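Local coordinates for LRR receptor-like serine/threonine-protein kinase RGI3 (Arabidopsis thaliana, PDB 5HZ0) that acts as a cell-surface receptor for RGF peptide hormones, which maintain the root stem cell niche, and forms heterodimers with SERK co-receptors once the peptide is bound, at residues A333-L338 against L357-L362; L285-I290 against I309-I314; L380-D385 against R402-G407. The protein carries 5 engineered substitutions. One frame throughout, in Å; residues are numbered along the deposited sequence.

Contact 1: A333-L338 against L357-L362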
ATOM      1  N   ALA A 333       0.519  -4.999  14.719  1.00  4.45           N
ATOM      2  CA  ALA A 333      -0.328  -4.425  15.775  1.00  2.00           C
ATOM      3  C   ALA A 333      -0.329  -2.879  15.917  1.00  5.98           C
ATOM      4  O   ALA A 333      -0.746  -2.365  16.960  1.00  3.15           O
ATOM      5  CB  ALA A 333      -0.059  -5.100  17.104  1.00  6.56           C
ATOM      6  N   TRP A 334       0.256  -2.154  14.958  1.00  2.00           N
ATOM      7  CA  TRP A 334       0.438  -0.699  15.105  1.00  2.00           C
ATOM      8  C   TRP A 334      -0.863   0.103  15.251  1.00  2.00           C
ATOM      9  O   TRP A 334      -1.921  -0.337  14.819  1.00  2.00           O
ATOM     10  CB  TRP A 334       1.359  -0.104  14.022  1.00  2.00           C
ATOM     11  CG  TRP A 334       0.919  -0.245  12.581  1.00 18.85           C
ATOM     12  CD1 TRP A 334       1.051  -1.352  11.778  1.00 15.37           C
ATOM     13  CD2 TRP A 334       0.317   0.776  11.757  1.00 14.37           C
ATOM     14  NE1 TRP A 334       0.548  -1.085  10.518  1.00 12.04           N
ATOM     15  CE2 TRP A 334       0.096   0.210  10.484  1.00 11.59           C
ATOM     16  CE3 TRP A 334      -0.058   2.107  11.979  1.00 20.86           C
ATOM     17  CZ2 TRP A 334      -0.479   0.933   9.440  1.00 11.88           C
ATOM     18  CZ3 TRP A 334      -0.627   2.819  10.945  1.00  2.00           C
ATOM     19  CH2 TRP A 334      -0.836   2.230   9.692  1.00  6.18           C
ATOM     20  N   GLN A 335      -0.763   1.261  15.910  1.00  2.00           N
ATOM     21  CA  GLN A 335      -1.913   2.135  16.190  1.00  2.00           C
ATOM     22  C   GLN A 335      -2.971   1.395  16.991  1.00  2.00           C
ATOM     23  O   GLN A 335      -4.101   1.172  16.535  1.00  2.00           O
ATOM     24  CB  GLN A 335      -2.507   2.744  14.904  1.00  6.03           C
ATOM     25  CG  GLN A 335      -3.499   3.875  15.124  1.00  2.00           C
ATOM     26  CD  GLN A 335      -2.916   5.008  15.972  1.00  6.06           C
ATOM     27  OE1 GLN A 335      -2.213   5.884  15.461  1.00  2.00           O
ATOM     28  NE2 GLN A 335      -3.185   4.969  17.282  1.00  3.11           N
ATOM     29  N   ASN A 336      -2.578   1.023  18.202  1.00  2.00           N
ATOM     30  CA  ASN A 336      -3.490   0.477  19.189  1.00  3.73           C
ATOM     31  C   ASN A 336      -3.208   1.069  20.569  1.00  4.11           C
ATOM     32  O   ASN A 336      -2.465   2.038  20.701  1.00  7.60           O
ATOM     33  CB  ASN A 336      -3.373  -1.054  19.249  1.00  3.92           C
ATOM     34  CG  ASN A 336      -4.196  -1.720  18.200  1.00  8.70           C
ATOM     35  OD1 ASN A 336      -5.430  -1.682  18.261  1.00  6.22           O
ATOM     36  ND2 ASN A 336      -3.528  -2.317  17.205  1.00  2.00           N
ATOM     37  N   LYS A 337      -3.848   0.500  21.578  1.00  6.89           N
ATOM     38  CA  LYS A 337      -3.582   0.782  22.988  1.00 11.06           C
ATOM     39  C   LYS A 337      -2.662  -0.218  23.738  1.00 14.01           C
ATOM     40  O   LYS A 337      -2.759  -0.340  24.963  1.00 14.22           O
ATOM     41  CB  LYS A 337      -4.879   1.045  23.744  1.00 13.38           C
ATOM     42  CG  LYS A 337      -5.252   2.488  23.788  1.00  5.98           C
ATOM     43  CD  LYS A 337      -5.708   3.017  22.463  1.00 19.78           C
ATOM     44  CE  LYS A 337      -5.951   4.529  22.611  1.00 30.97           C
ATOM     45  NZ  LYS A 337      -5.941   5.264  21.314  1.00 35.27           N
ATOM     46  N   LEU A 338      -1.913  -1.045  23.015  1.00 12.33           N
ATOM     47  CA  LEU A 338      -1.033  -2.031  23.654  1.00  3.49           C
ATOM     48  C   LEU A 338      -0.061  -1.439  24.686  1.00  2.79           C
ATOM     49  O   LEU A 338       0.571  -0.419  24.421  1.00  7.04           O
ATOM     50  CB  LEU A 338      -0.224  -2.787  22.597  1.00  8.23           C
ATOM     51  CG  LEU A 338      -0.958  -3.574  21.513  1.00 13.16           C
ATOM     52  CD1 LEU A 338       0.056  -4.142  20.536  1.00  2.00           C
ATOM     53  CD2 LEU A 338      -1.822  -4.674  22.095  1.00 10.63           C
ATOM     54  N   LEU A 357       4.902  -2.706  15.426  1.00  4.47           N
ATOM     55  CA  LEU A 357       4.239  -2.376  16.696  1.00  4.80           C
ATOM     56  C   LEU A 357       4.061  -0.865  17.010  1.00  2.73           C
ATOM     57  O   LEU A 357       3.758  -0.497  18.152  1.00  6.65           O
ATOM     58  CB  LEU A 357       4.884  -3.147  17.849  1.00  2.00           C
ATOM     59  CG  LEU A 357       4.899  -4.661  17.606  1.00  2.00           C
ATOM     60  CD1 LEU A 357       5.613  -5.407  18.720  1.00  2.00           C
ATOM     61  CD2 LEU A 357       3.481  -5.198  17.413  1.00  8.68           C
ATOM     62  N   SER A 358       4.322   0.002  16.035  1.00  2.00           N
ATOM     63  CA  SER A 358       4.340   1.465  16.274  1.00  2.68           C
ATOM     64  C   SER A 358       3.027   2.003  16.814  1.00  2.94           C
ATOM     65  O   SER A 358       1.979   1.377  16.685  1.00  2.00           O
ATOM     66  CB  SER A 358       4.638   2.253  14.988  1.00  2.00           C
ATOM     67  OG  SER A 358       5.833   1.844  14.337  1.00  3.67           O
ATOM     68  N   TYR A 359       3.104   3.165  17.451  1.00  7.35           N
ATOM     69  CA  TYR A 359       1.923   3.863  17.955  1.00  4.94           C
ATOM     70  C   TYR A 359       1.147   3.020  18.957  1.00  2.00           C
ATOM     71  O   TYR A 359      -0.034   2.704  18.774  1.00  2.00           O
ATOM     72  CB  TYR A 359       1.003   4.322  16.810  1.00  7.54           C
ATOM     73  CG  TYR A 359       1.632   5.336  15.886  1.00  2.00           C
ATOM     74  CD1 TYR A 359       1.783   6.667  16.274  1.00  2.00           C
ATOM     75  CD2 TYR A 359       2.053   4.972  14.619  1.00  3.89           C
ATOM     76  CE1 TYR A 359       2.368   7.600  15.427  1.00  2.00           C
ATOM     77  CE2 TYR A 359       2.630   5.882  13.772  1.00  2.00           C
ATOM     78  CZ  TYR A 359       2.781   7.191  14.174  1.00 11.64           C
ATOM     79  OH  TYR A 359       3.356   8.077  13.304  1.00 14.40           O
ATOM     80  N   ASN A 360       1.832   2.709  20.047  1.00  2.00           N
ATOM     81  CA  ASN A 360       1.227   2.083  21.202  1.00  2.00           C
ATOM     82  C   ASN A 360       1.857   2.664  22.454  1.00  2.00           C
ATOM     83  O   ASN A 360       2.569   3.669  22.415  1.00  4.02           O
ATOM     84  CB  ASN A 360       1.437   0.566  21.186  1.00  2.54           C
ATOM     85  CG  ASN A 360       0.533  -0.141  20.199  1.00  6.66           C
ATOM     86  OD1 ASN A 360      -0.648  -0.324  20.470  1.00  2.62           O
ATOM     87  ND2 ASN A 360       1.085  -0.559  19.060  1.00  2.00           N
ATOM     88  N   SER A 361       1.541   2.042  23.576  1.00  2.00           N
ATOM     89  CA  SER A 361       2.142   2.342  24.858  1.00  8.47           C
ATOM     90  C   SER A 361       3.246   1.402  25.345  1.00 10.53           C
ATOM     91  O   SER A 361       3.535   1.366  26.537  1.00 16.10           O
ATOM     92  CB  SER A 361       1.082   2.565  25.903  1.00  8.96           C
ATOM     93  OG  SER A 361       0.569   3.853  25.693  1.00 11.88           O
ATOM     94  N   LEU A 362       3.772   0.569  24.457  1.00  8.09           N
ATOM     95  CA  LEU A 362       4.799  -0.389  24.842  1.00  9.59           C
ATOM     96  C   LEU A 362       5.942   0.248  25.632  1.00 14.07           C
ATOM     97  O   LEU A 362       6.450   1.312  25.267  1.00 18.08           O
ATOM     98  CB  LEU A 362       5.339  -1.098  23.603  1.00  2.00           C
ATOM     99  CG  LEU A 362       4.244  -1.815  22.815  1.00  2.00           C
ATOM    100  CD1 LEU A 362       4.732  -2.212  21.420  1.00  2.00           C
ATOM    101  CD2 LEU A 362       3.746  -3.008  23.621  1.00  2.00           C
TER
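The amide of Gln-335 crosses the root of the Tyr-359 ring obliquely. The two planes are 23° apart, and OE1 of Gln-335 lies 3.9 Å from CG of Tyr-359. The Trp-334 indole also comes in at a slant, with its CE3 4.4 Å from CD2 of Tyr-359. Another flat group, the amide of Asn-360, has its acceptor Leu-357 O nearly in its plane, 3° out of it.

The two segments are equivalent turns of adjacent leucine-rich repeats, predicted as LRR 15 and LRR 16. Asn-336 and Asn-360 are the consensus asparagines of these repeats. CG of Asn-360 stands beside its own backbone N (chi1 -76°), which turns the amide inward over the start of its own turn. There ND2 of Asn-360 gives a bond to Leu-357 O at 2.8 Å, from above the carbonyl plane. ND2 of Asn-360 also makes a weak bond across to Ala-333 O at 3.3 Å. OD1 of Asn-360 accepts Leu-338 N at 2.9 Å, so one buried amide serves both turns. Ala-333 O is shared, because ND2 of Asn-336 also reaches it. Asn-336 in turn uses its OD1 on Ile-314 N of the preceding repeat.

Backbone bonds run alongside: Gln-335 N to Ser-358 O, Asn-336 N to Tyr-359 O, and Ser-361 N to Leu-338 O.

Ala-333, Trp-334 and Leu-357 to Tyr-359 belong to peptide-recognition motifs. NE1 of Trp-334 is bonded to the backbone of the bound peptide, and Ser-358 and Tyr-359 pack on polar side chains of it. OG of Ser-358 is bonded to Asp-356. In the buried interior, CB of Leu-338 is 4.1 Å from CD2 of Leu-362 and CB of Ala-333 is 3.6 Å from CD2 of Leu-357.

Contact 2: L285-I290 against I309-I314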
ATOM      1  N   LEU A 285      -7.753  -7.924  10.591  1.00 10.15           N
ATOM      2  CA  LEU A 285      -8.716  -6.994  11.215  1.00  5.73           C
ATOM      3  C   LEU A 285      -8.403  -5.483  11.087  1.00 10.06           C
ATOM      4  O   LEU A 285      -9.075  -4.649  11.704  1.00 13.86           O
ATOM      5  CB  LEU A 285      -8.964  -7.398  12.667  1.00  2.00           C
ATOM      6  CG  LEU A 285      -9.471  -8.847  12.752  1.00  2.00           C
ATOM      7  CD1 LEU A 285      -9.684  -9.260  14.181  1.00  2.00           C
ATOM      8  CD2 LEU A 285     -10.757  -9.039  11.931  1.00  2.00           C
ATOM      9  N   SER A 286      -7.369  -5.133  10.328  1.00  7.63           N
ATOM     10  CA  SER A 286      -6.865  -3.753  10.267  1.00  7.44           C
ATOM     11  C   SER A 286      -7.900  -2.647  10.000  1.00  7.86           C
ATOM     12  O   SER A 286      -8.780  -2.795   9.164  1.00  2.19           O
ATOM     13  CB  SER A 286      -5.785  -3.653   9.197  1.00  5.40           C
ATOM     14  OG  SER A 286      -4.719  -4.541   9.480  1.00 11.89           O
ATOM     15  N   VAL A 287      -7.747  -1.516  10.687  1.00 11.38           N
ATOM     16  CA  VAL A 287      -8.627  -0.360  10.517  1.00  2.00           C
ATOM     17  C   VAL A 287     -10.090  -0.654  10.867  1.00  2.00           C
ATOM     18  O   VAL A 287     -10.961  -0.769  10.007  1.00  2.00           O
ATOM     19  CB  VAL A 287      -8.524   0.234   9.114  1.00  8.06           C
ATOM     20  CG1 VAL A 287      -9.156   1.638   9.087  1.00  2.00           C
ATOM     21  CG2 VAL A 287      -7.065   0.281   8.666  1.00  2.00           C
ATOM     22  N   ASN A 288     -10.319  -0.821  12.162  1.00  2.00           N
ATOM     23  CA  ASN A 288     -11.635  -0.992  12.741  1.00  2.00           C
ATOM     24  C   ASN A 288     -11.671  -0.342  14.108  1.00  4.55           C
ATOM     25  O   ASN A 288     -10.854   0.528  14.414  1.00  2.32           O
ATOM     26  CB  ASN A 288     -11.993  -2.448  12.888  1.00  2.00           C
ATOM     27  CG  ASN A 288     -12.430  -3.059  11.600  1.00 14.18           C
ATOM     28  OD1 ASN A 288     -13.474  -2.690  11.078  1.00  2.00           O
ATOM     29  ND2 ASN A 288     -11.643  -4.025  11.078  1.00  2.00           N
ATOM     30  N   GLN A 289     -12.710  -0.655  14.867  1.00  5.78           N
ATOM     31  CA  GLN A 289     -12.830  -0.207  16.254  1.00 12.29           C
ATOM     32  C   GLN A 289     -12.657  -1.228  17.373  1.00 12.27           C
ATOM     33  O   GLN A 289     -13.089  -0.984  18.502  1.00 11.97           O
ATOM     34  CB  GLN A 289     -13.992   0.771  16.467  1.00 10.54           C
ATOM     35  CG  GLN A 289     -13.750   2.102  15.752  1.00  2.00           C
ATOM     36  CD  GLN A 289     -15.039   2.639  15.180  1.00 22.95           C
ATOM     37  OE1 GLN A 289     -16.038   2.769  15.896  1.00 16.82           O
ATOM     38  NE2 GLN A 289     -15.042   2.918  13.878  1.00 23.95           N
ATOM     39  N   ILE A 290     -12.144  -2.399  17.019  1.00 12.15           N
ATOM     40  CA  ILE A 290     -12.000  -3.519  17.940  1.00  7.53           C
ATOM     41  C   ILE A 290     -11.259  -3.165  19.234  1.00  6.92           C
ATOM     42  O   ILE A 290     -10.159  -2.612  19.215  1.00  6.70           O
ATOM     43  CB  ILE A 290     -11.341  -4.723  17.208  1.00  2.00           C
ATOM     44  CG1 ILE A 290     -12.330  -5.282  16.174  1.00  2.00           C
ATOM     45  CG2 ILE A 290     -10.915  -5.809  18.206  1.00  2.00           C
ATOM     46  CD1 ILE A 290     -11.687  -5.847  14.935  1.00 25.76           C
ATOM     47  N   ILE A 309      -3.683  -6.766  12.924  1.00  9.05           N
ATOM     48  CA  ILE A 309      -4.658  -6.159  13.826  1.00  2.82           C
ATOM     49  C   ILE A 309      -4.510  -4.650  14.020  1.00  5.23           C
ATOM     50  O   ILE A 309      -4.951  -4.096  15.028  1.00  2.00           O
ATOM     51  CB  ILE A 309      -4.796  -6.942  15.142  1.00  5.62           C
ATOM     52  CG1 ILE A 309      -3.484  -6.924  15.924  1.00  2.00           C
ATOM     53  CG2 ILE A 309      -5.269  -8.376  14.841  1.00  2.00           C
ATOM     54  CD1 ILE A 309      -3.606  -7.529  17.295  1.00  2.00           C
ATOM     55  N   ASP A 310      -3.738  -4.022  13.149  1.00  9.53           N
ATOM     56  CA  ASP A 310      -3.408  -2.608  13.299  1.00  2.00           C
ATOM     57  C   ASP A 310      -4.622  -1.680  13.200  1.00 10.72           C
ATOM     58  O   ASP A 310      -5.699  -2.081  12.744  1.00  2.00           O
ATOM     59  CB  ASP A 310      -2.374  -2.197  12.263  1.00  2.00           C
ATOM     60  CG  ASP A 310      -2.854  -2.424  10.860  1.00 16.93           C
ATOM     61  OD1 ASP A 310      -2.901  -3.603  10.434  1.00 16.27           O
ATOM     62  OD2 ASP A 310      -3.186  -1.426  10.181  1.00 19.48           O
ATOM     63  N   ASN A 311      -4.434  -0.452  13.690  1.00  9.10           N
ATOM     64  CA  ASN A 311      -5.445   0.587  13.649  1.00  2.00           C
ATOM     65  C   ASN A 311      -6.768   0.163  14.275  1.00  3.16           C
ATOM     66  O   ASN A 311      -7.804   0.086  13.609  1.00  2.00           O
ATOM     67  CB  ASN A 311      -5.634   1.101  12.226  1.00  2.00           C
ATOM     68  CG  ASN A 311      -4.516   2.035  11.797  1.00 12.19           C
ATOM     69  OD1 ASN A 311      -4.552   3.234  12.080  1.00 14.59           O
ATOM     70  ND2 ASN A 311      -3.518   1.495  11.113  1.00  2.00           N
ATOM     71  N   ASN A 312      -6.708  -0.091  15.576  1.00  2.61           N
ATOM     72  CA  ASN A 312      -7.880  -0.452  16.363  1.00  2.00           C
ATOM     73  C   ASN A 312      -7.791   0.158  17.764  1.00  6.96           C
ATOM     74  O   ASN A 312      -7.050   1.114  17.998  1.00  2.00           O
ATOM     75  CB  ASN A 312      -8.023  -1.970  16.461  1.00  9.07           C
ATOM     76  CG  ASN A 312      -8.544  -2.590  15.184  1.00  7.15           C
ATOM     77  OD1 ASN A 312      -9.717  -2.440  14.860  1.00  2.00           O
ATOM     78  ND2 ASN A 312      -7.672  -3.295  14.448  1.00  2.00           N
ATOM     79  N   LEU A 313      -8.648  -0.326  18.647  1.00  2.00           N
ATOM     80  CA  LEU A 313      -8.648   0.028  20.067  1.00 18.90           C
ATOM     81  C   LEU A 313      -8.048  -1.019  21.045  1.00  9.12           C
ATOM     82  O   LEU A 313      -8.372  -1.019  22.233  1.00  7.99           O
ATOM     83  CB  LEU A 313     -10.031   0.557  20.502  1.00 13.71           C
ATOM     84  CG  LEU A 313     -10.628   1.714  19.669  1.00 13.53           C
ATOM     85  CD1 LEU A 313     -12.038   2.043  20.145  1.00 11.07           C
ATOM     86  CD2 LEU A 313      -9.755   2.979  19.647  1.00  2.00           C
ATOM     87  N   ILE A 314      -7.320  -2.003  20.537  1.00 14.77           N
ATOM     88  CA  ILE A 314      -6.885  -3.137  21.380  1.00  2.55           C
ATOM     89  C   ILE A 314      -5.963  -2.729  22.537  1.00  6.70           C
ATOM     90  O   ILE A 314      -4.968  -2.029  22.338  1.00 11.93           O
ATOM     91  CB  ILE A 314      -6.253  -4.220  20.525  1.00  6.02           C
ATOM     92  CG1 ILE A 314      -7.205  -4.548  19.370  1.00  2.00           C
ATOM     93  CG2 ILE A 314      -5.854  -5.465  21.385  1.00  5.60           C
ATOM     94  CD1 ILE A 314      -6.611  -5.458  18.324  1.00 29.89           C
TER
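The backbones of 285-290 and 309-314 run side by side, with Val-287 N bonded to Asp-310 O at 3.0 Å and Asn-288 N to Asn-311 O. They are the turns that follow the short strands 282-284 and 306-308 of successive leucine-rich repeats.

Asn-312, a consensus asparagine, links them: with CG beside its backbone N (chi1 -76°), its amide sits between the turns. OD1 of Asn-312 accepts Ile-290 N at 3.2 Å. ND2 of Asn-312 gives a bond to Ile-309 O at 2.9 Å, from above that carbonyl plane, and a weak one to Leu-285 O at 3.4 Å. A leucine here would probably leave Ile-290 N without this acceptor and Ile-309 O without this donor, weakening the join. Asn-288 plays the same part one repeat earlier, with ND2 on Leu-285 O and OD1 on Leu-266 N.

On the peptide side, ND2 of Asn-311 meets the anti lone pair of Asp-310 OD2 at 3.1 Å. Asn-311 also packs on a basic side chain of the bound peptide. CB of Asn-311 rests 3.9 Å from CG2 of Val-287. In the interior, Ile-290 and Ile-314 point the same way, with CG2 of Ile-290 4.1 Å from CG1 of Ile-314.

Contact 3: L380-D385 against R402-G407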
ATOM      1  N   LEU A 380       9.529  -2.083  13.096  1.00 10.92           N
ATOM      2  CA  LEU A 380       8.970  -0.754  13.324  1.00  6.95           C
ATOM      3  C   LEU A 380       8.311  -0.702  14.685  1.00 10.42           C
ATOM      4  O   LEU A 380       7.238  -1.276  14.908  1.00  2.00           O
ATOM      5  CB  LEU A 380       7.946  -0.458  12.242  1.00  7.51           C
ATOM      6  CG  LEU A 380       8.470  -0.796  10.843  1.00 13.33           C
ATOM      7  CD1 LEU A 380       7.346  -0.872   9.826  1.00 20.23           C
ATOM      8  CD2 LEU A 380       9.537   0.208  10.407  1.00  2.18           C
ATOM      9  N   LEU A 381       9.036  -0.056  15.595  1.00  2.00           N
ATOM     10  CA  LEU A 381       8.668   0.174  16.990  1.00  7.68           C
ATOM     11  C   LEU A 381       8.370   1.650  17.341  1.00 12.04           C
ATOM     12  O   LEU A 381       8.348   2.026  18.521  1.00  2.00           O
ATOM     13  CB  LEU A 381       9.716  -0.440  17.926  1.00  2.00           C
ATOM     14  CG  LEU A 381      10.033  -1.931  17.769  1.00  2.00           C
ATOM     15  CD1 LEU A 381      10.983  -2.345  18.869  1.00  8.03           C
ATOM     16  CD2 LEU A 381       8.787  -2.805  17.789  1.00  3.01           C
ATOM     17  N   LEU A 382       8.284   2.495  16.318  1.00  5.71           N
ATOM     18  CA  LEU A 382       8.205   3.935  16.514  1.00  4.49           C
ATOM     19  C   LEU A 382       7.003   4.392  17.340  1.00  6.38           C
ATOM     20  O   LEU A 382       5.980   3.715  17.398  1.00  6.22           O
ATOM     21  CB  LEU A 382       8.323   4.702  15.184  1.00  5.16           C
ATOM     22  CG  LEU A 382       7.248   4.655  14.095  1.00  6.37           C
ATOM     23  CD1 LEU A 382       6.153   5.704  14.305  1.00  2.00           C
ATOM     24  CD2 LEU A 382       7.888   4.838  12.743  1.00  2.21           C
ATOM     25  N   SER A 383       7.156   5.523  18.019  1.00  4.22           N
ATOM     26  CA  SER A 383       6.098   6.046  18.890  1.00  6.46           C
ATOM     27  C   SER A 383       5.569   5.062  19.950  1.00  2.97           C
ATOM     28  O   SER A 383       4.475   4.524  19.838  1.00  2.65           O
ATOM     29  CB  SER A 383       4.938   6.642  18.095  1.00  9.13           C
ATOM     30  OG  SER A 383       3.896   6.992  18.988  1.00 14.64           O
ATOM     31  N   ASN A 384       6.371   4.834  20.971  1.00  2.00           N
ATOM     32  CA  ASN A 384       5.958   4.050  22.115  1.00  2.00           C
ATOM     33  C   ASN A 384       6.630   4.679  23.319  1.00  5.07           C
ATOM     34  O   ASN A 384       7.114   5.804  23.234  1.00  6.60           O
ATOM     35  CB  ASN A 384       6.379   2.580  21.964  1.00  2.58           C
ATOM     36  CG  ASN A 384       5.427   1.784  21.094  1.00  7.04           C
ATOM     37  OD1 ASN A 384       4.354   1.420  21.536  1.00  2.00           O
ATOM     38  ND2 ASN A 384       5.823   1.509  19.853  1.00  2.00           N
ATOM     39  N   ASP A 385       6.589   3.985  24.450  1.00  9.66           N
ATOM     40  CA  ASP A 385       7.333   4.374  25.650  1.00 13.99           C
ATOM     41  C   ASP A 385       8.646   3.628  25.873  1.00  5.97           C
ATOM     42  O   ASP A 385       9.093   3.515  27.006  1.00  7.58           O
ATOM     43  CB  ASP A 385       6.478   4.421  26.918  1.00 22.08           C
ATOM     44  CG  ASP A 385       7.087   5.327  27.985  1.00 31.17           C
ATOM     45  OD1 ASP A 385       7.741   6.324  27.601  1.00 34.67           O
ATOM     46  OD2 ASP A 385       6.938   5.044  29.194  1.00 35.22           O
ATOM     47  N   ARG A 402      14.543  -2.176   6.818  1.00 21.26           N
ATOM     48  CA  ARG A 402      13.929  -0.965   7.353  1.00  3.57           C
ATOM     49  C   ARG A 402      13.784  -1.033   8.872  1.00  8.16           C
ATOM     50  O   ARG A 402      13.092  -1.908   9.413  1.00  2.96           O
ATOM     51  CB  ARG A 402      12.567  -0.761   6.689  1.00  6.50           C
ATOM     52  CG  ARG A 402      11.716   0.388   7.234  1.00  5.26           C
ATOM     53  CD  ARG A 402      10.482   0.539   6.364  1.00  3.20           C
ATOM     54  NE  ARG A 402       9.744   1.746   6.674  1.00 19.75           N
ATOM     55  CZ  ARG A 402      10.050   2.939   6.187  1.00 15.39           C
ATOM     56  NH1 ARG A 402       9.320   3.994   6.521  1.00 16.11           N
ATOM     57  NH2 ARG A 402      11.084   3.071   5.369  1.00  9.06           N
ATOM     58  N   LEU A 403      14.450  -0.104   9.548  1.00  3.26           N
ATOM     59  CA  LEU A 403      14.460  -0.032  11.002  1.00  3.01           C
ATOM     60  C   LEU A 403      13.949   1.334  11.496  1.00 14.29           C
ATOM     61  O   LEU A 403      14.536   2.383  11.182  1.00 11.75           O
ATOM     62  CB  LEU A 403      15.881  -0.243  11.527  1.00  3.25           C
ATOM     63  CG  LEU A 403      15.976  -0.217  13.058  1.00  3.07           C
ATOM     64  CD1 LEU A 403      15.222  -1.397  13.675  1.00  6.84           C
ATOM     65  CD2 LEU A 403      17.419  -0.190  13.552  1.00  3.37           C
ATOM     66  N   ARG A 404      12.843   1.342  12.235  1.00 15.71           N
ATOM     67  CA  ARG A 404      12.364   2.602  12.803  1.00 11.03           C
ATOM     68  C   ARG A 404      12.083   2.471  14.290  1.00 12.59           C
ATOM     69  O   ARG A 404      11.125   1.803  14.703  1.00  2.00           O
ATOM     70  CB  ARG A 404      11.123   3.056  12.056  1.00  2.27           C
ATOM     71  CG  ARG A 404      11.337   3.144  10.556  1.00  2.55           C
ATOM     72  CD  ARG A 404      10.305   4.028   9.923  1.00 10.74           C
ATOM     73  NE  ARG A 404      10.439   5.391  10.436  1.00 12.45           N
ATOM     74  CZ  ARG A 404       9.626   6.396  10.126  1.00 15.49           C
ATOM     75  NH1 ARG A 404       8.603   6.199   9.296  1.00  2.44           N
ATOM     76  NH2 ARG A 404       9.843   7.597  10.651  1.00  2.43           N
ATOM     77  N   LEU A 405      12.977   3.069  15.077  1.00  2.26           N
ATOM     78  CA  LEU A 405      12.887   3.107  16.538  1.00 10.63           C
ATOM     79  C   LEU A 405      12.479   4.474  17.093  1.00  6.33           C
ATOM     80  O   LEU A 405      12.482   4.690  18.305  1.00  2.41           O
ATOM     81  CB  LEU A 405      14.183   2.612  17.185  1.00  8.36           C
ATOM     82  CG  LEU A 405      14.638   1.203  16.798  1.00 10.56           C
ATOM     83  CD1 LEU A 405      15.845   0.789  17.628  1.00  8.08           C
ATOM     84  CD2 LEU A 405      13.513   0.211  16.962  1.00  2.19           C
ATOM     85  N   ASN A 406      12.186   5.402  16.188  1.00  6.55           N
ATOM     86  CA  ASN A 406      11.955   6.802  16.531  1.00  9.67           C
ATOM     87  C   ASN A 406      10.744   7.074  17.432  1.00  7.91           C
ATOM     88  O   ASN A 406       9.749   6.358  17.379  1.00  6.52           O
ATOM     89  CB  ASN A 406      11.917   7.661  15.258  1.00  2.14           C
ATOM     90  CG  ASN A 406      10.874   7.198  14.268  1.00  9.12           C
ATOM     91  OD1 ASN A 406      11.091   6.243  13.531  1.00 16.76           O
ATOM     92  ND2 ASN A 406       9.736   7.883  14.235  1.00  6.74           N
ATOM     93  N   GLY A 407      10.835   8.108  18.269  1.00  5.80           N
ATOM     94  CA  GLY A 407       9.732   8.443  19.154  1.00  2.00           C
ATOM     95  C   GLY A 407       9.608   7.542  20.366  1.00  3.17           C
ATOM     96  O   GLY A 407       8.526   7.033  20.683  1.00  2.00           O
TER
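Peptide-recognition motifs of adjacent leucine-rich repeats meet here: Leu-380 to Leu-382 belong to one and Arg-402 to Arg-404 to the next. Leu-380 and Arg-404 form a parallel beta bridge, and Leu-381 N is bonded to Arg-404 O at 2.9 Å. Past the strands the turns stay joined by Ser-383 N to Asn-406 O and Asn-384 N to Gly-407 O.

CD2 of Leu-382 sits over the centre of one face of the Arg-404 guanidinium, 3.5 Å from CZ of Arg-404. The bend of the arginine at chi3 (63°) brings the group back over this methyl. CD2 of Leu-380 lies against the aliphatic stem, 3.4 Å from CG of Arg-404. CD2 of Leu-380 also meets CG of Arg-402 at 3.9 Å. Asn-406 flanks Leu-382, with OD1 of Asn-406 3.6 Å from CB of Leu-382, and the same OD1 takes a weak bond from NE of Arg-404.

Outside the two segments, NH1 of each arginine forms a salt bridge to the backbone of the bound peptide. NH2 of Arg-404 is held by Asp-428, and Arg-402 makes a cation-pi contact with Phe-426. Just after the strands, pointing the other way from Leu-380 and Arg-404, CB of Leu-381 packs 4.0 Å from CD2 of Leu-405. Buried leucines such as these on one side, and ligand-contacting side chains on the other, are typical of the strand face of a leucine-rich repeat receptor.

In the fold
From the N terminus, contact 2 comes first and closes the loop between residues 290 and 309. Contact 1 follows and closes 338 to 357, and contact 3 closes 385 to 402. The three are in series; none nests in or crosses another. Each joins one leucine-rich repeat to the next: together they tie repeats 13-14, 15-16 and 17-18 (predicted numbering) of the probably extracellular solenoid. Contacts 1 and 2 touch, with Trp-334 O 2.8 Å from Asn-311 N. Contacts 1 and 3 touch too, with Tyr-359 N 2.9 Å from Leu-382 O. Contacts 2 and 3 do not meet: their centres are about 19 Å apart. Contact 1 bridges them, and all three lie beside the bound peptide.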